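Adenosine kinase (Sinorhizobium meliloti, PDB 3UBO) probably transfers phosphate from ATP to adenosine as a pfkB-family sugar and nucleoside kinase, captured here with adenosine and ADP bound together. Local coordinates at residues L9-N13 with A63-A67; H102-K106 with D143-V148; C136-E142 with P164-A170; Y282-F288 with C299-N304. All coordinates share one frame; numbering follows the deposited sequence.

Contact 1: residues L9-N13 with A63-A67; sequences LTIGN and AGNTA. With ADN (adenosine), chain C.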
# COMPACT_ATOMS: atom_id res chain seq x y z
N LEU A 9 -4.40 -5.16 -24.81
CA LEU A 9 -4.33 -3.72 -24.58
C LEU A 9 -5.56 -3.21 -23.78
O LEU A 9 -6.75 -3.47 -24.12
CB LEU A 9 -4.18 -2.99 -25.90
CG LEU A 9 -4.32 -1.46 -25.97
CD1 LEU A 9 -3.12 -0.75 -25.33
CD2 LEU A 9 -4.49 -1.01 -27.42
N THR A 10 -5.26 -2.50 -22.69
CA THR A 10 -6.37 -1.88 -21.96
C THR A 10 -6.31 -0.35 -21.96
O THR A 10 -5.22 0.26 -21.94
CB THR A 10 -6.61 -2.46 -20.52
OG1 THR A 10 -5.68 -1.88 -19.59
CG2 THR A 10 -6.46 -3.99 -20.54
N ILE A 11 -7.52 0.22 -22.03
CA ILE A 11 -7.74 1.65 -21.99
C ILE A 11 -8.79 1.95 -20.92
O ILE A 11 -9.89 1.35 -20.91
CB ILE A 11 -8.18 2.24 -23.37
CG1 ILE A 11 -7.13 1.96 -24.44
CG2 ILE A 11 -8.40 3.79 -23.29
CD1 ILE A 11 -7.25 2.89 -25.65
N GLY A 12 -8.42 2.85 -20.01
CA GLY A 12 -9.21 3.12 -18.82
C GLY A 12 -8.67 4.30 -18.01
O GLY A 12 -7.54 4.75 -18.22
N ASN A 13 -9.50 4.81 -17.11
CA ASN A 13 -9.14 5.88 -16.19
C ASN A 13 -7.96 5.52 -15.32
O ASN A 13 -8.04 4.59 -14.50
CB ASN A 13 -10.34 6.08 -15.32
CG ASN A 13 -11.40 6.74 -16.03
OD1 ASN A 13 -11.11 7.69 -16.77
ND2 ASN A 13 -12.63 6.29 -15.87
N ALA A 63 -9.50 -0.90 -15.80
CA ALA A 63 -8.68 -1.36 -16.89
C ALA A 63 -7.19 -1.49 -16.56
O ALA A 63 -6.51 -2.36 -17.09
CB ALA A 63 -8.83 -0.46 -18.10
N GLY A 64 -6.65 -0.65 -15.71
CA GLY A 64 -5.22 -0.72 -15.47
C GLY A 64 -4.87 -1.98 -14.71
O GLY A 64 -3.72 -2.46 -14.78
N ASN A 65 -5.87 -2.50 -13.97
CA ASN A 65 -5.69 -3.62 -13.11
C ASN A 65 -5.69 -4.85 -14.02
O ASN A 65 -4.81 -5.72 -13.93
CB ASN A 65 -6.83 -3.69 -12.06
CG ASN A 65 -6.69 -2.66 -10.93
OD1 ASN A 65 -5.57 -2.14 -10.63
ND2 ASN A 65 -7.84 -2.38 -10.27
N THR A 66 -6.67 -4.87 -14.92
CA THR A 66 -6.86 -5.99 -15.80
C THR A 66 -5.57 -6.17 -16.63
O THR A 66 -5.20 -7.26 -16.95
CB THR A 66 -8.05 -5.76 -16.70
OG1 THR A 66 -9.27 -5.73 -15.93
CG2 THR A 66 -8.11 -6.83 -17.67
N ALA A 67 -4.84 -5.10 -16.93
CA ALA A 67 -3.53 -5.24 -17.65
C ALA A 67 -2.33 -5.66 -16.82
O ALA A 67 -1.47 -6.42 -17.31
CB ALA A 67 -3.17 -3.94 -18.48
O5' ADN C . -13.06 -2.36 -9.69
C5' ADN C . -11.73 -2.22 -9.06
C4' ADN C . -11.02 -0.86 -9.36
O4' ADN C . -11.92 0.17 -9.78
C3' ADN C . -9.98 -0.07 -8.41
O3' ADN C . -8.64 -0.45 -8.18
C2' ADN C . -10.12 1.41 -8.90
O2' ADN C . -8.89 2.10 -9.21
C1' ADN C . -11.08 1.25 -10.01
N9 ADN C . -11.94 2.46 -10.18
C8 ADN C . -12.79 3.15 -9.27
N7 ADN C . -13.51 4.16 -9.96
C5 ADN C . -13.11 4.08 -11.30
C6 ADN C . -13.46 4.83 -12.45
N6 ADN C . -14.43 5.90 -12.40
N1 ADN C . -12.85 4.48 -13.71
C2 ADN C . -11.91 3.39 -13.78
N3 ADN C . -11.53 2.62 -12.65
C4 ADN C . -12.14 3.00 -11.43

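Contact 2: residues H102-K106 with D143-V148; sequences HFQTK and DVEDDV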
# COMPACT_ATOMS: atom_id res chain seq x y z
N HIS A 102 3.35 -2.27 -21.20
CA HIS A 102 3.84 -1.18 -22.06
C HIS A 102 2.93 -0.01 -21.76
O HIS A 102 1.67 -0.08 -21.94
CB HIS A 102 3.84 -1.55 -23.59
CG HIS A 102 4.08 -0.37 -24.51
ND1 HIS A 102 5.35 0.01 -24.93
CD2 HIS A 102 3.21 0.52 -25.07
CE1 HIS A 102 5.25 1.09 -25.70
NE2 HIS A 102 3.96 1.41 -25.81
N PHE A 103 3.58 1.03 -21.26
CA PHE A 103 2.89 2.27 -20.87
C PHE A 103 3.72 3.50 -21.24
O PHE A 103 4.77 3.74 -20.62
CB PHE A 103 2.68 2.31 -19.36
CG PHE A 103 1.89 3.49 -18.93
CD1 PHE A 103 0.57 3.64 -19.37
CD2 PHE A 103 2.44 4.47 -18.08
CE1 PHE A 103 -0.19 4.71 -18.95
CE2 PHE A 103 1.68 5.54 -17.69
CZ PHE A 103 0.37 5.66 -18.12
N GLN A 104 3.26 4.25 -22.24
CA GLN A 104 4.06 5.29 -22.89
C GLN A 104 3.24 6.57 -22.97
O GLN A 104 3.81 7.65 -23.10
CB GLN A 104 4.55 4.82 -24.26
CG GLN A 104 5.72 3.87 -24.13
CD GLN A 104 6.87 4.49 -23.30
OE1 GLN A 104 7.21 5.67 -23.52
NE2 GLN A 104 7.46 3.72 -22.34
N THR A 105 1.91 6.45 -22.88
CA THR A 105 1.04 7.63 -22.78
C THR A 105 1.65 8.86 -22.08
O THR A 105 2.30 8.72 -21.04
CB THR A 105 -0.32 7.31 -22.22
OG1 THR A 105 -1.01 6.55 -23.21
CG2 THR A 105 -1.06 8.61 -22.03
N LYS A 106 1.50 10.05 -22.70
CA LYS A 106 2.13 11.28 -22.21
C LYS A 106 1.39 11.89 -21.00
O LYS A 106 0.17 11.99 -20.99
CB LYS A 106 2.22 12.29 -23.34
CG LYS A 106 3.31 13.39 -23.14
CD LYS A 106 2.94 14.79 -23.76
CE LYS A 106 4.20 15.52 -24.37
NZ LYS A 106 5.16 14.58 -25.11
N ASP A 143 -4.09 10.28 -27.68
CA ASP A 143 -3.38 9.38 -26.77
C ASP A 143 -3.42 7.90 -27.21
O ASP A 143 -2.83 7.04 -26.54
CB ASP A 143 -3.98 9.52 -25.36
CG ASP A 143 -3.57 10.80 -24.65
OD1 ASP A 143 -2.33 11.09 -24.64
OD2 ASP A 143 -4.49 11.45 -24.08
N VAL A 144 -4.14 7.63 -28.31
CA VAL A 144 -4.06 6.34 -29.02
C VAL A 144 -2.63 6.21 -29.59
O VAL A 144 -2.22 7.02 -30.41
CB VAL A 144 -5.17 6.17 -30.12
CG1 VAL A 144 -4.98 4.90 -30.77
CG2 VAL A 144 -6.60 6.22 -29.52
N GLU A 145 -1.81 5.29 -29.05
CA GLU A 145 -0.62 4.82 -29.76
C GLU A 145 -1.18 3.86 -30.82
O GLU A 145 -1.94 2.91 -30.52
CB GLU A 145 0.42 4.11 -28.88
CG GLU A 145 1.42 4.99 -28.14
CD GLU A 145 1.88 4.36 -26.80
OE1 GLU A 145 2.82 3.52 -26.86
OE2 GLU A 145 1.30 4.72 -25.70
N ASP A 146 -0.83 4.15 -32.06
CA ASP A 146 -1.49 3.65 -33.26
C ASP A 146 -1.06 2.19 -33.58
O ASP A 146 -1.89 1.24 -33.79
CB ASP A 146 -1.02 4.61 -34.37
CG ASP A 146 -1.95 4.62 -35.54
OD1 ASP A 146 -2.64 3.57 -35.67
OD2 ASP A 146 -2.04 5.64 -36.29
N ASP A 147 0.27 2.08 -33.64
CA ASP A 147 0.99 0.86 -33.91
C ASP A 147 0.57 -0.14 -32.87
O ASP A 147 0.16 -1.28 -33.19
CB ASP A 147 2.53 1.11 -33.90
CG ASP A 147 3.01 1.93 -32.68
OD1 ASP A 147 2.34 2.93 -32.36
OD2 ASP A 147 4.04 1.59 -32.03
N VAL A 148 0.61 0.31 -31.62
CA VAL A 148 0.19 -0.48 -30.46
C VAL A 148 -1.25 -1.04 -30.55
O VAL A 148 -1.39 -2.23 -30.43
CB VAL A 148 0.59 0.24 -29.13
CG1 VAL A 148 0.28 -0.59 -27.85
CG2 VAL A 148 2.11 0.63 -29.20
O HOH W 1 1.12 3.02 -23.51

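Contact 3: residues C136-E142 with P164-A170; sequences CVELGPE and PPRAKDA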
# COMPACT_ATOMS: atom_id res chain seq x y z
N CYS A 136 -7.42 12.14 -15.73
CA CYS A 136 -8.32 11.36 -16.59
C CYS A 136 -9.34 12.11 -17.54
O CYS A 136 -9.87 11.52 -18.48
CB CYS A 136 -9.04 10.30 -15.73
SG CYS A 136 -7.79 9.23 -14.85
N VAL A 137 -9.66 13.37 -17.34
CA VAL A 137 -10.64 13.96 -18.28
C VAL A 137 -9.98 14.40 -19.61
O VAL A 137 -10.62 14.45 -20.65
CB VAL A 137 -11.38 15.16 -17.67
CG1 VAL A 137 -12.31 14.71 -16.55
CG2 VAL A 137 -10.35 16.20 -17.20
N GLU A 138 -8.69 14.69 -19.52
CA GLU A 138 -7.76 15.02 -20.62
C GLU A 138 -7.42 13.82 -21.49
O GLU A 138 -6.55 13.91 -22.33
CB GLU A 138 -6.40 15.51 -20.06
CG GLU A 138 -6.41 16.73 -19.16
CD GLU A 138 -6.89 18.03 -19.85
OE1 GLU A 138 -7.01 18.02 -21.13
OE2 GLU A 138 -7.13 19.06 -19.12
N LEU A 139 -8.03 12.67 -21.27
CA LEU A 139 -7.64 11.55 -22.10
C LEU A 139 -8.49 11.61 -23.33
O LEU A 139 -9.74 11.73 -23.25
CB LEU A 139 -7.87 10.21 -21.40
CG LEU A 139 -7.64 8.97 -22.30
CD1 LEU A 139 -6.18 8.44 -22.25
CD2 LEU A 139 -8.71 7.91 -22.05
N GLY A 140 -7.80 11.48 -24.46
CA GLY A 140 -8.52 11.46 -25.70
C GLY A 140 -7.75 10.84 -26.86
O GLY A 140 -6.73 10.13 -26.63
N PRO A 141 -8.24 11.10 -28.11
CA PRO A 141 -7.76 10.47 -29.34
C PRO A 141 -6.31 10.68 -29.50
O PRO A 141 -5.68 9.82 -30.05
CB PRO A 141 -8.55 11.17 -30.40
CG PRO A 141 -9.84 11.44 -29.76
CD PRO A 141 -9.47 11.86 -28.37
N GLU A 142 -5.76 11.75 -28.96
CA GLU A 142 -4.37 12.09 -29.21
C GLU A 142 -3.47 11.06 -28.57
O GLU A 142 -2.27 10.97 -28.86
CB GLU A 142 -4.14 13.43 -28.57
CG GLU A 142 -5.46 14.19 -28.70
CD GLU A 142 -5.79 15.06 -27.50
OE1 GLU A 142 -6.19 14.49 -26.41
OE2 GLU A 142 -5.66 16.32 -27.68
N PRO A 164 -15.60 10.84 -18.40
CA PRO A 164 -14.84 12.00 -18.87
C PRO A 164 -15.44 12.57 -20.17
O PRO A 164 -16.51 12.13 -20.64
CB PRO A 164 -13.40 11.46 -19.06
CG PRO A 164 -13.35 10.12 -18.56
CD PRO A 164 -14.74 9.70 -18.06
N PRO A 165 -14.79 13.58 -20.74
CA PRO A 165 -15.53 14.21 -21.85
C PRO A 165 -15.27 13.50 -23.22
O PRO A 165 -16.23 13.12 -23.94
CB PRO A 165 -15.01 15.66 -21.85
CG PRO A 165 -13.99 15.75 -20.71
CD PRO A 165 -13.60 14.34 -20.34
N ARG A 166 -13.97 13.28 -23.50
CA ARG A 166 -13.47 12.86 -24.78
C ARG A 166 -12.75 11.52 -24.79
O ARG A 166 -11.82 11.30 -25.59
CB ARG A 166 -12.47 13.91 -25.26
CG ARG A 166 -12.97 15.31 -25.10
CD ARG A 166 -11.82 16.18 -24.93
NE ARG A 166 -10.79 16.00 -25.97
CZ ARG A 166 -9.53 15.65 -25.69
NH1 ARG A 166 -9.20 15.44 -24.41
NH2 ARG A 166 -8.60 15.53 -26.66
N ALA A 167 -13.17 10.61 -23.93
CA ALA A 167 -12.55 9.31 -23.95
C ALA A 167 -13.23 8.44 -25.00
O ALA A 167 -12.52 7.85 -25.79
CB ALA A 167 -12.49 8.65 -22.58
N LYS A 168 -14.58 8.36 -25.01
CA LYS A 168 -15.35 7.80 -26.14
C LYS A 168 -14.73 8.07 -27.57
O LYS A 168 -14.81 7.20 -28.46
CB LYS A 168 -16.82 8.26 -26.06
CG LYS A 168 -17.06 9.80 -26.29
CD LYS A 168 -18.26 10.32 -25.45
CE LYS A 168 -19.61 10.44 -26.23
NZ LYS A 168 -20.90 10.04 -25.48
N ASP A 169 -14.12 9.24 -27.80
CA ASP A 169 -13.48 9.52 -29.12
C ASP A 169 -12.04 8.98 -29.23
O ASP A 169 -11.46 8.94 -30.32
CB ASP A 169 -13.46 11.05 -29.53
CG ASP A 169 -14.75 11.80 -29.16
OD1 ASP A 169 -15.87 11.24 -29.31
OD2 ASP A 169 -14.63 12.95 -28.67
N ALA A 170 -11.43 8.60 -28.11
CA ALA A 170 -10.16 7.91 -28.22
C ALA A 170 -10.48 6.44 -28.47
O ALA A 170 -9.59 5.70 -28.94
CB ALA A 170 -9.32 8.08 -26.95

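Contact 4: residues Y282-F288 with C299-N304; sequences YAAGFLF and CSKLGN. With ADP (adenosine-5'-diphosphate), chain D.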
# COMPACT_ATOMS: atom_id res chain seq x y z
N TYR A 282 -10.74 -11.05 -12.95
CA TYR A 282 -11.44 -12.12 -13.58
C TYR A 282 -11.25 -12.04 -15.09
O TYR A 282 -11.00 -13.02 -15.77
CB TYR A 282 -12.90 -12.04 -13.26
CG TYR A 282 -13.66 -13.09 -13.99
CD1 TYR A 282 -14.14 -12.87 -15.25
CD2 TYR A 282 -13.89 -14.31 -13.41
CE1 TYR A 282 -14.83 -13.83 -15.90
CE2 TYR A 282 -14.57 -15.26 -14.05
CZ TYR A 282 -15.04 -15.03 -15.29
OH TYR A 282 -15.73 -16.01 -15.91
N ALA A 283 -11.36 -10.84 -15.60
CA ALA A 283 -11.21 -10.60 -16.99
C ALA A 283 -9.77 -10.71 -17.39
O ALA A 283 -9.48 -11.02 -18.51
CB ALA A 283 -11.71 -9.24 -17.30
N ALA A 284 -8.86 -10.43 -16.49
CA ALA A 284 -7.47 -10.49 -16.83
C ALA A 284 -7.09 -11.92 -17.09
O ALA A 284 -6.38 -12.21 -18.02
CB ALA A 284 -6.64 -9.96 -15.73
N GLY A 285 -7.58 -12.81 -16.26
CA GLY A 285 -7.25 -14.20 -16.41
C GLY A 285 -7.95 -14.73 -17.62
O GLY A 285 -7.38 -15.45 -18.42
N PHE A 286 -9.21 -14.37 -17.76
CA PHE A 286 -9.94 -14.86 -18.89
C PHE A 286 -9.26 -14.53 -20.24
O PHE A 286 -9.14 -15.34 -21.10
CB PHE A 286 -11.32 -14.30 -18.78
CG PHE A 286 -12.20 -14.72 -19.84
CD1 PHE A 286 -11.89 -14.46 -21.16
CD2 PHE A 286 -13.38 -15.38 -19.55
CE1 PHE A 286 -12.75 -14.85 -22.20
CE2 PHE A 286 -14.25 -15.80 -20.58
CZ PHE A 286 -13.92 -15.52 -21.92
N LEU A 287 -8.77 -13.33 -20.37
CA LEU A 287 -8.19 -12.90 -21.62
C LEU A 287 -6.79 -13.48 -21.80
O LEU A 287 -6.27 -13.60 -22.94
CB LEU A 287 -8.14 -11.37 -21.71
CG LEU A 287 -9.44 -10.54 -21.68
CD1 LEU A 287 -9.15 -9.04 -21.90
CD2 LEU A 287 -10.50 -10.99 -22.66
N PHE A 288 -6.15 -13.81 -20.68
CA PHE A 288 -4.87 -14.49 -20.75
C PHE A 288 -5.12 -15.84 -21.37
O PHE A 288 -4.30 -16.37 -22.10
CB PHE A 288 -4.29 -14.77 -19.37
CG PHE A 288 -3.07 -15.63 -19.41
CD1 PHE A 288 -1.88 -15.14 -19.93
CD2 PHE A 288 -3.11 -16.93 -18.91
CE1 PHE A 288 -0.74 -15.94 -19.96
CE2 PHE A 288 -1.96 -17.74 -18.92
CZ PHE A 288 -0.78 -17.26 -19.46
N CYS A 299 -11.13 -20.84 -19.75
CA CYS A 299 -11.08 -19.38 -19.67
C CYS A 299 -11.79 -19.00 -18.37
O CYS A 299 -11.17 -18.37 -17.51
CB CYS A 299 -11.66 -18.67 -20.93
SG CYS A 299 -10.46 -18.20 -22.26
N SER A 300 -13.06 -19.39 -18.19
CA SER A 300 -13.73 -19.01 -16.97
C SER A 300 -12.82 -19.41 -15.81
O SER A 300 -12.78 -18.75 -14.78
CB SER A 300 -15.06 -19.70 -16.83
OG SER A 300 -15.93 -19.35 -17.85
N LYS A 301 -12.07 -20.49 -15.97
CA LYS A 301 -11.33 -21.02 -14.82
C LYS A 301 -10.25 -20.01 -14.49
O LYS A 301 -10.07 -19.62 -13.34
CB LYS A 301 -10.75 -22.45 -15.03
CG LYS A 301 -11.77 -23.58 -14.82
CD LYS A 301 -11.14 -24.95 -15.11
CE LYS A 301 -12.19 -26.08 -15.35
NZ LYS A 301 -12.87 -26.83 -14.15
N LEU A 302 -9.55 -19.56 -15.53
CA LEU A 302 -8.46 -18.62 -15.32
C LEU A 302 -9.04 -17.35 -14.70
O LEU A 302 -8.39 -16.68 -13.90
CB LEU A 302 -7.72 -18.37 -16.61
CG LEU A 302 -6.67 -19.44 -16.78
CD1 LEU A 302 -6.22 -19.48 -18.21
CD2 LEU A 302 -5.49 -19.23 -15.80
N GLY A 303 -10.31 -17.08 -15.03
CA GLY A 303 -11.05 -15.99 -14.45
C GLY A 303 -11.13 -16.05 -12.95
O GLY A 303 -10.54 -15.20 -12.25
N ASN A 304 -11.86 -17.06 -12.45
CA ASN A 304 -12.11 -17.16 -11.04
C ASN A 304 -10.81 -17.30 -10.25
O ASN A 304 -10.59 -16.60 -9.30
CB ASN A 304 -13.08 -18.26 -10.78
CG ASN A 304 -14.36 -18.06 -11.52
OD1 ASN A 304 -14.62 -18.75 -12.49
ND2 ASN A 304 -15.16 -17.10 -11.09
PB ADP D . -17.57 -7.51 -9.18
O1B ADP D . -18.61 -6.33 -8.62
O2B ADP D . -17.15 -7.42 -10.80
O3B ADP D . -16.32 -7.53 -8.38
PA ADP D . -18.55 -10.40 -8.67
O1A ADP D . -19.60 -10.53 -7.41
O2A ADP D . -19.09 -11.09 -9.84
O3A ADP D . -18.66 -8.72 -8.83
O5' ADP D . -17.01 -11.02 -8.41
C5' ADP D . -16.05 -11.02 -9.46
C4' ADP D . -15.17 -12.31 -9.47
O4' ADP D . -14.18 -12.50 -8.35
C3' ADP D . -15.93 -13.74 -9.45
O3' ADP D . -16.64 -14.18 -10.59
C2' ADP D . -15.00 -14.68 -8.69
O2' ADP D . -14.04 -15.50 -9.39
C1' ADP D . -14.49 -13.72 -7.66
N9 ADP D . -15.38 -13.57 -6.47
C8 ADP D . -16.25 -12.54 -6.17
N7 ADP D . -16.92 -12.81 -4.90
C5 ADP D . -16.43 -14.07 -4.43
C6 ADP D . -16.71 -14.84 -3.20
N6 ADP D . -17.64 -14.30 -2.19
N1 ADP D . -16.06 -16.01 -2.99
C2 ADP D . -15.12 -16.50 -3.91
N3 ADP D . -14.85 -15.77 -5.13
C4 ADP D . -15.49 -14.56 -5.35

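Contact 1: residues L9-N13 with A63-A67
Thr10 and Ala63 make the polar link of this contact: Thr10 OG1 donates to Ala63 O over 2.7 Å. The donor sits well above the carbonyl plane, 61° out of it, and the bond therefore does not use a lone-pair direction. From the opposite face the helical N-H of Ala67 reaches the same oxygen, its N 3.2 Å from Ala63 O, so that one buried carbonyl accepts twice. A first torsion of 81° sets Thr10 OG1 between its own backbone N and carbonyl carbon, the orientation that meets the helix.

Two methyls pack beside that bond: Ala67 CB lies 3.9 Å from Thr10 CG2, and the Ala63 methyl rests on Gly12, CB 3.7 Å from Gly12 CA.

Ligand bonds make up the third group. Asn13 ND2 donates to N1 of adenosine at 2.8 Å, while Asn65 ND2 donates to its O3' at 3.0 Å; base and ribose are thus gripped from the two segments separately.

Outside the two segments, the Glu158 carboxylate accepts from the backbone N of both Asn13 and Ala63, linking the segments a second time. Strand 9-11 and helix 63-67 run nearly antiparallel, at 164°, with axes 7.4 Å apart. The strand lies in the central parallel sheet between strands 77-80 and 152-158, and on the helix Thr66 OG1 hydrogen-bonds Asp280 O.

Contact 2: residues H102-K106 with D143-V148
A histidine-carboxylate hydrogen bond, His102 to Glu145, ties the edge of the central parallel sheet to the turn that starts helix 146-150. His102 NE2 donates to Glu145 OE1 over 2.6 Å, and the bond is nearly straight, with 166° at the hydrogen. The oxygen lies at the edge of the imidazole, in its plane, and is met on its syn side, close to the carboxylate plane. The side chains come from opposite directions, and ring and carboxylate planes stand 54° apart. CG of His102 stands anti to the backbone N (chi1 169°), which carries the ring out from the strand toward the glutamate.

The second carboxylate oxygen serves a water: Glu145 OE2 accepts from it at 2.8 Å, and the same water accepts from Gln104 N, also at 2.8 Å. Both oxygens of Glu145, the N-cap residue of the helix, are therefore used, one directly and one through water. Gln104 CB packs 3.4 Å from Glu145 OE1, although the amide end of that side chain leads off elsewhere. Val148 CG2 approaches the histidine obliquely, 3.9 Å from His102 NE2, and Thr105 CG2 reaches to 3.8 Å from Asp143 OD1.

His102 pairs by backbone bonds with strand 77-80, on whose Ala78 the side chains of His102 and Val148 both rest; Phe103 turns the other way, onto Thr93 and Ile96 of helix 87-98.

Contact 3: residues C136-E142 with P164-A170
Arg166 reaches across the 136-142 loop to Glu142, and its side chain traces much of the contact. CB begins 4.0 Å from Leu139 O. CG and CD carry the chain outward, and a bend at chi3 (51°) turns the guanidinium across the loop toward Glu142. There Gly140 CA lies over one face of the flat group. At its edge NH1 comes within 3.7 Å of Glu138 O, too long for a firm bond. The tip does the gripping: NH2 forms a salt bridge with Glu142 OE1, 2.6 Å away and in the guanidinium plane. NH2 approaches OE1 from above the carboxylate, 66° out of its plane, and the two flat groups stand 78° apart.

Apolar pairs close the rest. Val137 CB packs 3.6 Å from Pro165 CD, Leu139 CD2 meets Ala167 CB at 3.9 Å, and the Pro141 ring lies against the helix, CD 4.0 Å from Ala170 CB.

The Pro164 end lies near the adenosine site, its side chain about 7 Å from the ligand. Residues 136-142 lie between strand 127-132 and helix 146-150, packed on the 164-170 connection from strand 152-158 into helix 168-179. Cys136 touches Asn13, and Leu139 rests on Lys82.

Contact 4: residues Y282-F288 with C299-N304
Tyr282 and Gly303 mark the tight part of this helix pair, their CA atoms only 4.0 Å apart. Gly303 CA sits over one face of the tyrosine ring, offset toward its rim, in a CH-pi contact 3.8 Å from the ring centroid. The backbones also meet through CA-H...O contacts in both directions, Tyr282 CA lying 3.5 Å from Gly303 O. The phenol ring is laid over the glycine because CG of Tyr282 is anti to the backbone N (chi1 176°). One turn on, Gly285 lets the helices stay close, and Leu302 CB approaches Gly285 O at 3.5 Å. Cys299 lies over the Phe286 ring face in a CH-pi contact, CB 3.8 Å from the centroid and 8° off the normal, with SG in sulfur-aromatic contact over the same face. Phe215 adds an edge-to-face partner to this buried ring.

The looser side lies at Phe288 and Leu302, both partly exposed. Here only the ring edge is touched, Phe288 CD2 being 4.1 Å from Leu302 CD1.

The segments 282-288 and 299-304 run at 145° to each other, their axes 6.6 Å apart. Close packing at Gly285 and Gly303 sets Tyr282 and Asn304, both of the ADP pocket, side by side: Tyr282 CD2 is 3.9 Å from ADP O3', and helix 278-290 begins within the DTxGAGD signature of pfkB kinases, whose Ala278 and Gly279 also line the pocket.

Overall arrangement
Contact 1 comes first in sequence and lies near the centre of the folded chain, its centre 13 to 15 Å from those of the other three, and it touches each of them. Contacts 1 and 2 reach the same central parallel sheet, meeting where Leu9 packs on Val148. Contacts 2 and 3 alternate along the chain and adjoin on one flank, through Val144 against Ala170. Contact 4 comes last and sits on the other side of the chain's centre from contact 3, about 28 Å away between centres. Asn13 touches Cys136 and Pro164, while Thr66 packs on Ala284, so the adenosine-binding elements of contact 1 lie between the peripheral loops and the ADP-binding helices.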